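Local coordinates for protein alkaline serine protease AL20 (Nesterenkonia abyssinica, PDB 3CP7) that probably cleaves peptide bonds as a secreted, thermostable alkaline serine protease of the trypsin-like fold, at residues 85-88 against 89-92; 16-19 against 20-23; 129-133 against 134-138; 28-32 against 33-37. All blocks are in the same frame, centred on the assembly; numbering follows the deposited sequence.

Interaction 1: residues 85-88 against 89-92; sequences RGDF and EHDY
D87 and H90 are tied across a tight turn by the backbone, H90 N donating to D87 O over 2.9 Å, and one step on D91 N makes a weak bond to F88 O. The D87 carboxylate then distributes its two oxygens. With CG anti to the backbone N (chi1 -176°), OD1 turns forward and accepts from E89 N at 3.0 Å, an Asx-turn arrangement in which the donor comes from 46° above the carboxylate plane. OD2 takes the salt bridge from R85 NH1 at 2.9 Å, on its anti side, and also a proton from water 1, whose oxygen is 2.6 Å away; R85 NE has a second salt bridge, to E75 of the second subunit. The same water donates to E89 OE1, so it spans two acidic side chains whose nearest oxygens, D87 OD1 and E89 OE1, are 4.5 Å apart; E89 OE2 is bonded to S156 N. The H90 ring presents its edge, with CD2 3.6 Å from D87 OD2 and the ring turned 86° against the carboxylate. Its rotation is fixed on the other side by ND1, 2.7 Å from Y92 OH in a hydrogen bond. Replacing D87 by an alanine would probably leave R85 NH1 and E89 N without these acceptors and R85 relying on E75 of the second subunit. D91 OD1 bonds H41 ND1 and S188 OG, consistent with the aspartate of a Ser-His-Asp triad with H41 and S169. The turn joins helix 80-85, where W82 meets the F88 ring edge-to-face, to strand 93-97, and Y92 packs on helix 205-214.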
loop_
_atom_site.group_PDB
_atom_site.type_symbol
_atom_site.label_atom_id
_atom_site.label_comp_id
_atom_site.label_asym_id
_atom_site.label_seq_id
_atom_site.Cartn_x
_atom_site.Cartn_y
_atom_site.Cartn_z
ATOM N N ARG A 85 -10.550 -0.613 -5.277
ATOM C CA ARG A 85 -11.725 -1.169 -5.948
ATOM C C ARG A 85 -12.677 -1.965 -5.024
ATOM O O ARG A 85 -13.733 -2.418 -5.466
ATOM C CB ARG A 85 -11.272 -2.028 -7.156
ATOM C CG ARG A 85 -10.210 -1.341 -8.070
ATOM C CD ARG A 85 -9.798 -2.138 -9.315
ATOM N NE ARG A 85 -8.980 -3.324 -9.042
ATOM C CZ ARG A 85 -9.484 -4.541 -8.839
ATOM N NH1 ARG A 85 -8.682 -5.573 -8.615
ATOM N NH2 ARG A 85 -10.798 -4.721 -8.856
ATOM N N GLY A 86 -12.315 -2.141 -3.753
ATOM C CA GLY A 86 -13.117 -2.968 -2.844
ATOM C C GLY A 86 -13.168 -4.419 -3.292
ATOM O O GLY A 86 -14.183 -5.101 -3.112
ATOM N N ASP A 87 -12.064 -4.892 -3.870
ATOM C CA ASP A 87 -11.974 -6.238 -4.437
ATOM C C ASP A 87 -11.853 -7.259 -3.315
ATOM O O ASP A 87 -10.806 -7.350 -2.665
ATOM C CB ASP A 87 -10.736 -6.297 -5.331
ATOM C CG ASP A 87 -10.571 -7.623 -6.061
ATOM O OD1 ASP A 87 -11.303 -8.602 -5.792
ATOM O OD2 ASP A 87 -9.674 -7.684 -6.929
ATOM N N PHE A 88 -12.898 -8.053 -3.102
ATOM C CA PHE A 88 -12.885 -9.040 -2.020
ATOM C C PHE A 88 -11.847 -10.150 -2.200
ATOM O O PHE A 88 -11.460 -10.794 -1.212
ATOM C CB PHE A 88 -14.279 -9.627 -1.762
ATOM C CG PHE A 88 -15.176 -8.710 -0.975
ATOM C CD1 PHE A 88 -16.179 -7.981 -1.604
ATOM C CD2 PHE A 88 -14.986 -8.548 0.395
ATOM C CE1 PHE A 88 -16.998 -7.117 -0.863
ATOM C CE2 PHE A 88 -15.802 -7.690 1.144
ATOM C CZ PHE A 88 -16.809 -6.984 0.501
ATOM N N GLU A 89 -11.364 -10.363 -3.426
ATOM C CA GLU A 89 -10.266 -11.328 -3.579
ATOM C C GLU A 89 -9.025 -10.904 -2.799
ATOM O O GLU A 89 -8.154 -11.730 -2.526
ATOM C CB GLU A 89 -9.898 -11.563 -5.047
ATOM C CG GLU A 89 -10.947 -12.344 -5.827
ATOM C CD GLU A 89 -10.465 -12.829 -7.177
ATOM O OE1 GLU A 89 -9.532 -12.222 -7.750
ATOM O OE2 GLU A 89 -11.038 -13.834 -7.655
ATOM N N HIS A 90 -8.952 -9.614 -2.450
ATOM C CA HIS A 90 -7.785 -9.082 -1.743
ATOM C C HIS A 90 -8.176 -8.324 -0.490
ATOM O O HIS A 90 -7.531 -7.341 -0.129
ATOM C CB HIS A 90 -6.919 -8.237 -2.688
ATOM C CG HIS A 90 -6.455 -9.012 -3.878
ATOM N ND1 HIS A 90 -5.366 -9.855 -3.833
ATOM C CD2 HIS A 90 -6.976 -9.135 -5.121
ATOM C CE1 HIS A 90 -5.216 -10.438 -5.009
ATOM N NE2 HIS A 90 -6.189 -10.033 -5.802
ATOM N N ASP A 91 -9.202 -8.803 0.209
ATOM C CA ASP A 91 -9.617 -8.154 1.448
ATOM C C ASP A 91 -8.741 -8.622 2.606
ATOM O O ASP A 91 -9.219 -9.260 3.546
ATOM C CB ASP A 91 -11.096 -8.410 1.769
ATOM C CG ASP A 91 -11.585 -7.599 2.956
ATOM O OD1 ASP A 91 -12.631 -7.953 3.544
ATOM O OD2 ASP A 91 -10.928 -6.599 3.312
ATOM N N TYR A 92 -7.447 -8.325 2.509
ATOM C CA TYR A 92 -6.487 -8.574 3.580
ATOM C C TYR A 92 -5.620 -7.325 3.726
ATOM O O TYR A 92 -5.540 -6.482 2.818
ATOM C CB TYR A 92 -5.617 -9.814 3.295
ATOM C CG TYR A 92 -5.016 -9.813 1.915
ATOM C CD1 TYR A 92 -5.553 -10.613 0.899
ATOM C CD2 TYR A 92 -3.933 -8.991 1.592
ATOM C CE1 TYR A 92 -5.024 -10.595 -0.387
ATOM C CE2 TYR A 92 -3.405 -8.958 0.312
ATOM C CZ TYR A 92 -3.956 -9.763 -0.684
ATOM O OH TYR A 92 -3.441 -9.731 -1.961
HETATM O O HOH W 1 -8.429 -9.728 -8.053
#

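Interaction 2: residues 16-19 against 20-23; sequences TNQG and DFVC
The ring of F21 folds back alongside the turn T16-G19 in a local, solvent-facing contact at the tip of a beta hairpin, where strand 9-16 reverses into strand 19-27 of the N-terminal barrel. The hairpin is identified by its closing pair: T16 N donates to G19 O at 2.8 Å and G19 N returns to T16 O at 3.1 Å, so T16 and G19 form a hydrogen-bonded pair round a type I beta turn. Inside this turn sits a second, smaller one. T16 OG1 lies between its backbone N and carbonyl carbon (chi1 72°), which carries it under the turn to accept from Q18 N at 2.9 Å and completes an ST turn. G19 leaves the turn with backbone angles that by themselves call for glycine, since a side chain would press on the carbonyl oxygen of Q18. Next along the strand, D20 is directed chiefly away from the turn, and its OD1 is bonded to S15 OG on the partner strand. F21 does the touching: its CB points toward the turn, and one flank of the ring, CD1 and CE1, meets polar atoms without any hydrogen bond. CD1 is 3.4 Å from G19 O. The aliphatic part of Q18 extends the contact, CB standing 4.0 Å from F21 CZ, while its amide leads away although its plane is only 17° from that of the ring. Further on, C23 forms a disulfide with C42. The T16 side chain crosses F21 at about a right angle, and its OG1 lies 3.4 Å from F21 CE1.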
loop_
_atom_site.group_PDB
_atom_site.type_symbol
_atom_site.label_atom_id
_atom_site.label_comp_id
_atom_site.label_asym_id
_atom_site.label_seq_id
_atom_site.Cartn_x
_atom_site.Cartn_y
_atom_site.Cartn_z
ATOM N N THR A 16 -14.542 5.672 11.712
ATOM C CA THR A 16 -14.623 6.290 10.392
ATOM C C THR A 16 -15.586 7.471 10.501
ATOM O O THR A 16 -16.069 7.774 11.586
ATOM C CB THR A 16 -15.150 5.312 9.315
ATOM O OG1 THR A 16 -16.549 5.083 9.528
ATOM C CG2 THR A 16 -14.403 3.979 9.358
ATOM N N ASN A 17 -15.859 8.132 9.379
ATOM C CA ASN A 17 -16.887 9.174 9.330
ATOM C C ASN A 17 -18.275 8.639 9.705
ATOM O O ASN A 17 -19.159 9.408 10.089
ATOM C CB ASN A 17 -16.942 9.812 7.940
ATOM C CG ASN A 17 -15.755 10.720 7.658
ATOM O OD1 ASN A 17 -15.024 11.124 8.566
ATOM N ND2 ASN A 17 -15.562 11.048 6.385
ATOM N N GLN A 18 -18.453 7.324 9.598
ATOM C CA GLN A 18 -19.736 6.675 9.885
ATOM C C GLN A 18 -19.882 6.233 11.350
ATOM O O GLN A 18 -20.940 5.741 11.751
ATOM C CB GLN A 18 -19.943 5.484 8.939
ATOM C CG GLN A 18 -21.390 4.988 8.802
ATOM C CD GLN A 18 -22.228 5.758 7.781
ATOM O OE1 GLN A 18 -23.341 5.338 7.449
ATOM N NE2 GLN A 18 -21.703 6.879 7.281
ATOM N N GLY A 19 -18.830 6.408 12.151
ATOM C CA GLY A 19 -18.896 6.080 13.575
ATOM C C GLY A 19 -17.778 5.174 14.057
ATOM O O GLY A 19 -16.707 5.131 13.451
ATOM N N ASP A 20 -18.041 4.465 15.158
ATOM C CA ASP A 20 -17.079 3.550 15.780
ATOM C C ASP A 20 -17.392 2.104 15.434
ATOM O O ASP A 20 -18.553 1.680 15.469
ATOM C CB ASP A 20 -17.078 3.726 17.297
ATOM C CG ASP A 20 -16.754 5.141 17.716
ATOM O OD1 ASP A 20 -16.065 5.854 16.951
ATOM O OD2 ASP A 20 -17.198 5.546 18.815
ATOM N N PHE A 21 -16.339 1.353 15.109
ATOM C CA PHE A 21 -16.474 -0.026 14.659
ATOM C C PHE A 21 -15.484 -0.937 15.369
ATOM O O PHE A 21 -14.559 -0.473 16.028
ATOM C CB PHE A 21 -16.291 -0.104 13.140
ATOM C CG PHE A 21 -17.333 0.657 12.377
ATOM C CD1 PHE A 21 -17.139 2.005 12.063
ATOM C CD2 PHE A 21 -18.517 0.034 11.994
ATOM C CE1 PHE A 21 -18.125 2.722 11.377
ATOM C CE2 PHE A 21 -19.505 0.736 11.299
ATOM C CZ PHE A 21 -19.307 2.083 10.994
ATOM N N VAL A 22 -15.702 -2.239 15.225
ATOM C CA VAL A 22 -14.837 -3.244 15.819
ATOM C C VAL A 22 -14.495 -4.338 14.796
ATOM O O VAL A 22 -15.248 -4.602 13.861
ATOM C CB VAL A 22 -15.463 -3.821 17.123
ATOM C CG1 VAL A 22 -16.783 -4.531 16.846
ATOM C CG2 VAL A 22 -14.504 -4.698 17.846
ATOM N N CYS A 23 -13.326 -4.941 14.973
ATOM C CA CYS A 23 -12.837 -6.003 14.090
ATOM C C CYS A 23 -11.972 -6.937 14.941
ATOM O O CYS A 23 -12.013 -6.880 16.184
ATOM C CB CYS A 23 -12.042 -5.413 12.908
ATOM S SG CYS A 23 -12.978 -5.182 11.359
#

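Interaction 3: residues 129-133 against 134-138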
loop_
_atom_site.group_PDB
_atom_site.type_symbol
_atom_site.label_atom_id
_atom_site.label_comp_id
_atom_site.label_asym_id
_atom_site.label_seq_id
_atom_site.Cartn_x
_atom_site.Cartn_y
_atom_site.Cartn_z
ATOM N N GLY A 129 -12.119 -15.048 16.117
ATOM C CA GLY A 129 -12.425 -13.629 16.111
ATOM C C GLY A 129 -13.235 -13.203 17.306
ATOM O O GLY A 129 -13.558 -14.030 18.180
ATOM N N TYR A 130 -13.558 -11.914 17.331
ATOM C CA TYR A 130 -14.358 -11.293 18.374
ATOM C C TYR A 130 -15.699 -10.816 17.808
ATOM O O TYR A 130 -15.922 -9.609 17.665
ATOM C CB TYR A 130 -13.591 -10.135 19.003
ATOM C CG TYR A 130 -12.466 -10.595 19.899
ATOM C CD1 TYR A 130 -11.208 -10.917 19.374
ATOM C CD2 TYR A 130 -12.667 -10.735 21.268
ATOM C CE1 TYR A 130 -10.177 -11.349 20.190
ATOM C CE2 TYR A 130 -11.640 -11.173 22.100
ATOM C CZ TYR A 130 -10.395 -11.469 21.555
ATOM O OH TYR A 130 -9.368 -11.894 22.365
ATOM N N PRO A 131 -16.605 -11.763 17.518
ATOM C CA PRO A 131 -17.898 -11.351 16.961
ATOM C C PRO A 131 -18.646 -10.477 17.968
ATOM O O PRO A 131 -18.596 -10.737 19.178
ATOM C CB PRO A 131 -18.627 -12.681 16.735
ATOM C CG PRO A 131 -17.971 -13.640 17.680
ATOM C CD PRO A 131 -16.525 -13.222 17.717
ATOM N N ALA A 132 -19.325 -9.447 17.469
ATOM C CA ALA A 132 -19.913 -8.429 18.330
ATOM C C ALA A 132 -21.421 -8.262 18.164
ATOM O O ALA A 132 -22.051 -7.567 18.958
ATOM C CB ALA A 132 -19.192 -7.090 18.144
ATOM N N ALA A 133 -21.995 -8.886 17.145
ATOM C CA ALA A 133 -23.448 -8.840 16.959
ATOM C C ALA A 133 -24.100 -10.095 17.525
ATOM O O ALA A 133 -23.498 -11.167 17.527
ATOM C CB ALA A 133 -23.786 -8.674 15.488
ATOM N N ALA A 134 -25.338 -9.951 18.004
ATOM C CA ALA A 134 -26.102 -11.067 18.578
ATOM C C ALA A 134 -25.991 -12.358 17.752
ATOM O O ALA A 134 -26.095 -12.311 16.521
ATOM C CB ALA A 134 -27.577 -10.666 18.737
ATOM N N PRO A 135 -25.809 -13.518 18.414
ATOM C CA PRO A 135 -25.812 -13.810 19.853
ATOM C C PRO A 135 -24.429 -13.689 20.502
ATOM O O PRO A 135 -24.115 -14.428 21.454
ATOM C CB PRO A 135 -26.256 -15.266 19.881
ATOM C CG PRO A 135 -25.608 -15.851 18.658
ATOM C CD PRO A 135 -25.570 -14.745 17.627
ATOM N N PHE A 136 -23.600 -12.797 19.966
ATOM C CA PHE A 136 -22.290 -12.530 20.538
ATOM C C PHE A 136 -22.265 -11.112 21.094
ATOM O O PHE A 136 -23.116 -10.294 20.753
ATOM C CB PHE A 136 -21.197 -12.765 19.492
ATOM C CG PHE A 136 -21.197 -14.166 18.920
ATOM C CD1 PHE A 136 -20.725 -15.238 19.667
ATOM C CD2 PHE A 136 -21.682 -14.413 17.637
ATOM C CE1 PHE A 136 -20.727 -16.528 19.143
ATOM C CE2 PHE A 136 -21.689 -15.698 17.109
ATOM C CZ PHE A 136 -21.203 -16.756 17.859
ATOM N N ASN A 137 -21.307 -10.830 21.973
ATOM C CA ASN A 137 -21.286 -9.549 22.671
ATOM C C ASN A 137 -20.002 -8.761 22.466
ATOM O O ASN A 137 -19.816 -7.704 23.061
ATOM C CB ASN A 137 -21.592 -9.736 24.167
ATOM C CG ASN A 137 -20.555 -10.588 24.883
ATOM O OD1 ASN A 137 -19.462 -10.833 24.366
ATOM N ND2 ASN A 137 -20.898 -11.059 26.081
ATOM N N GLY A 138 -19.120 -9.289 21.619
ATOM C CA GLY A 138 -17.878 -8.592 21.274
ATOM C C GLY A 138 -16.765 -8.784 22.282
ATOM O O GLY A 138 -15.640 -8.342 22.053
HETATM O O HOH W 2 -21.731 -5.824 20.981
#
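A loop linking strands 124-129 and 142-150 doubles back on itself, bringing F136 onto P131. The ring of F136 lies between two prolines: P131 CG is over one face, 3.8 Å from the ring centroid and 22° off the normal, a CH-pi contact, and P135 CG lies above the opposite face, offset toward the rim. With its CG beside the backbone N and anti to the carbonyl carbon (chi1 -58°), F136 swings the ring into this slot, and its CB sits 3.3 Å from P131 O. The bend is a type VIa beta turn in geometry: the peptide before P135 is cis, and F136 N donates to A133 O at 2.9 Å. That carbonyl oxygen also lies near the plane of the F136 ring, at its edge, and accepts from T165 OG1. In the trypsin-like fold this segment crosses between neighbouring antiparallel strands of the second six-stranded sheet; H142, on strand 142-150, meets the F136 ring edge-to-face. A serine in place of F136 would probably open a gap between the two prolines and leave H142 without its aromatic partner. The far end of the loop is closed more loosely. G138 N makes a weak bond to P131 O, and G138 CA is 3.1 Å from the same oxygen in a CA-H...O contact. Positive phi favours glycine here, and A132 CB, 3.7 Å from G138 CA, leaves little room for a side chain. Y130 OH bonds Y61 O. Water 2 donates to A132 O at 2.7 Å and, weakly, to N137 O.

Interaction 4: residues 28-32 against 33-37; sequences VASAN and QSTVA
N32 OD1 accepts two hydrogen bonds, from T35 OG1 at 2.8 Å and from S34 N at 2.9 Å, at the bend where the chain leaves strand 19-27 and returns as strand 35-38, its antiparallel neighbour in the barrel. The two donors use the oxygen differently: T35 OG1 lies in the carbonyl plane, on a lone pair, whereas S34 N comes from 39° above that plane and completes an Asx turn. The N32 side chain is put there by CG lying between the backbone N and the carbonyl carbon (chi1 63°). A type I beta turn from S30 to Q33 overlaps it, Q33 N donating to S30 O at 3.0 Å. The Q33 side chain, bent at its second torsion, curls back so that NE2 makes a second, weak bond to the same S30 oxygen. S34 OG adds another bond to the turn, donating to N32 O at 2.8 Å from above the carbonyl plane. Between the two arms, water 3 donates to V28 O at 2.8 Å, accepts from T35 N and is hydrogen-bonded to S30 OG. The water thus satisfies V28 O and T35 N next to the ladder bond from V28 N to T35 O, 3.1 Å long. N32 ND2 is weakly bonded to A214 O beyond the turn. Past the polar tip the contact turns apolar, V28 CG1 lying 4.1 Å from A37 CB.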
loop_
_atom_site.group_PDB
_atom_site.type_symbol
_atom_site.label_atom_id
_atom_site.label_comp_id
_atom_site.label_asym_id
_atom_site.label_seq_id
_atom_site.Cartn_x
_atom_site.Cartn_y
_atom_site.Cartn_z
ATOM N N VAL A 28 1.398 -11.553 13.593
ATOM C CA VAL A 28 2.147 -12.480 12.745
ATOM C C VAL A 28 3.634 -12.162 12.857
ATOM O O VAL A 28 4.018 -11.003 13.025
ATOM C CB VAL A 28 1.672 -12.449 11.265
ATOM C CG1 VAL A 28 0.282 -13.093 11.163
ATOM C CG2 VAL A 28 1.704 -11.020 10.674
ATOM N N ALA A 29 4.462 -13.203 12.803
ATOM C CA ALA A 29 5.913 -13.022 12.945
ATOM C C ALA A 29 6.401 -12.012 11.925
ATOM O O ALA A 29 6.056 -12.116 10.753
ATOM C CB ALA A 29 6.620 -14.337 12.761
ATOM N N SER A 30 7.184 -11.030 12.365
ATOM C CA SER A 30 7.644 -9.968 11.473
ATOM C C SER A 30 8.991 -9.423 11.895
ATOM O O SER A 30 9.281 -9.333 13.090
ATOM C CB SER A 30 6.644 -8.817 11.485
ATOM O OG SER A 30 6.558 -8.216 12.765
ATOM N N ALA A 31 9.800 -9.016 10.919
ATOM C CA ALA A 31 11.078 -8.370 11.246
ATOM C C ALA A 31 10.878 -7.165 12.172
ATOM O O ALA A 31 11.657 -6.960 13.118
ATOM C CB ALA A 31 11.818 -7.954 9.985
ATOM N N ASN A 32 9.846 -6.360 11.923
ATOM C CA ASN A 32 9.645 -5.169 12.749
ATOM C C ASN A 32 8.990 -5.444 14.096
ATOM O O ASN A 32 8.847 -4.519 14.906
ATOM C CB ASN A 32 8.897 -4.053 12.006
ATOM C CG ASN A 32 7.486 -4.438 11.586
ATOM O OD1 ASN A 32 6.877 -5.355 12.145
ATOM N ND2 ASN A 32 6.949 -3.710 10.601
ATOM N N GLN A 33 8.589 -6.700 14.322
ATOM C CA GLN A 33 7.991 -7.128 15.596
ATOM C C GLN A 33 6.705 -6.367 15.950
ATOM O O GLN A 33 6.272 -6.352 17.101
ATOM C CB GLN A 33 9.018 -7.019 16.735
ATOM C CG GLN A 33 10.266 -7.865 16.523
ATOM C CD GLN A 33 10.024 -9.344 16.742
ATOM O OE1 GLN A 33 9.693 -9.775 17.851
ATOM N NE2 GLN A 33 10.196 -10.136 15.690
ATOM N N SER A 34 6.072 -5.784 14.943
ATOM C CA SER A 34 5.002 -4.819 15.161
ATOM C C SER A 34 3.788 -5.031 14.263
ATOM O O SER A 34 2.962 -4.127 14.141
ATOM C CB SER A 34 5.530 -3.399 14.933
ATOM O OG SER A 34 6.614 -3.116 15.805
ATOM N N THR A 35 3.686 -6.201 13.637
ATOM C CA THR A 35 2.721 -6.381 12.551
ATOM C C THR A 35 1.586 -7.321 12.920
ATOM O O THR A 35 1.819 -8.452 13.363
ATOM C CB THR A 35 3.424 -6.876 11.277
ATOM O OG1 THR A 35 4.414 -5.923 10.881
ATOM C CG2 THR A 35 2.446 -7.024 10.107
ATOM N N VAL A 36 0.359 -6.837 12.709
ATOM C CA VAL A 36 -0.833 -7.687 12.793
ATOM C C VAL A 36 -1.499 -7.834 11.426
ATOM O O VAL A 36 -1.557 -6.882 10.629
ATOM C CB VAL A 36 -1.868 -7.196 13.844
ATOM C CG1 VAL A 36 -1.291 -7.263 15.252
ATOM C CG2 VAL A 36 -2.366 -5.778 13.535
ATOM N N ALA A 37 -1.993 -9.038 11.167
ATOM C CA ALA A 37 -2.802 -9.322 9.991
ATOM C C ALA A 37 -4.250 -9.049 10.321
ATOM O O ALA A 37 -4.735 -9.366 11.419
ATOM C CB ALA A 37 -2.645 -10.761 9.591
HETATM O O HOH W 3 4.740 -8.753 14.593
#

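All four contacts are local, each within one continuous run of chain where it turns. Interactions 2 and 4 flank the two ends of strand 19-27 in the N-terminal barrel: the former is an exposed hairpin tip where an aromatic ring meets the turn without hydrogen bonds across, the latter a buried bend dense in side-chain-to-backbone bonds and a bridging water. Interaction 1 lies at the surface and is the charged one, yet it runs into the buried D91. Interaction 3, partly buried and held by proline-aromatic packing, belongs to the other sheet. It touches interaction 2 through V22 CG1 and A132 CB, 3.7 Å apart, the one direct contact among the four; the centres of interactions 3 and 4 are about 26 Å apart.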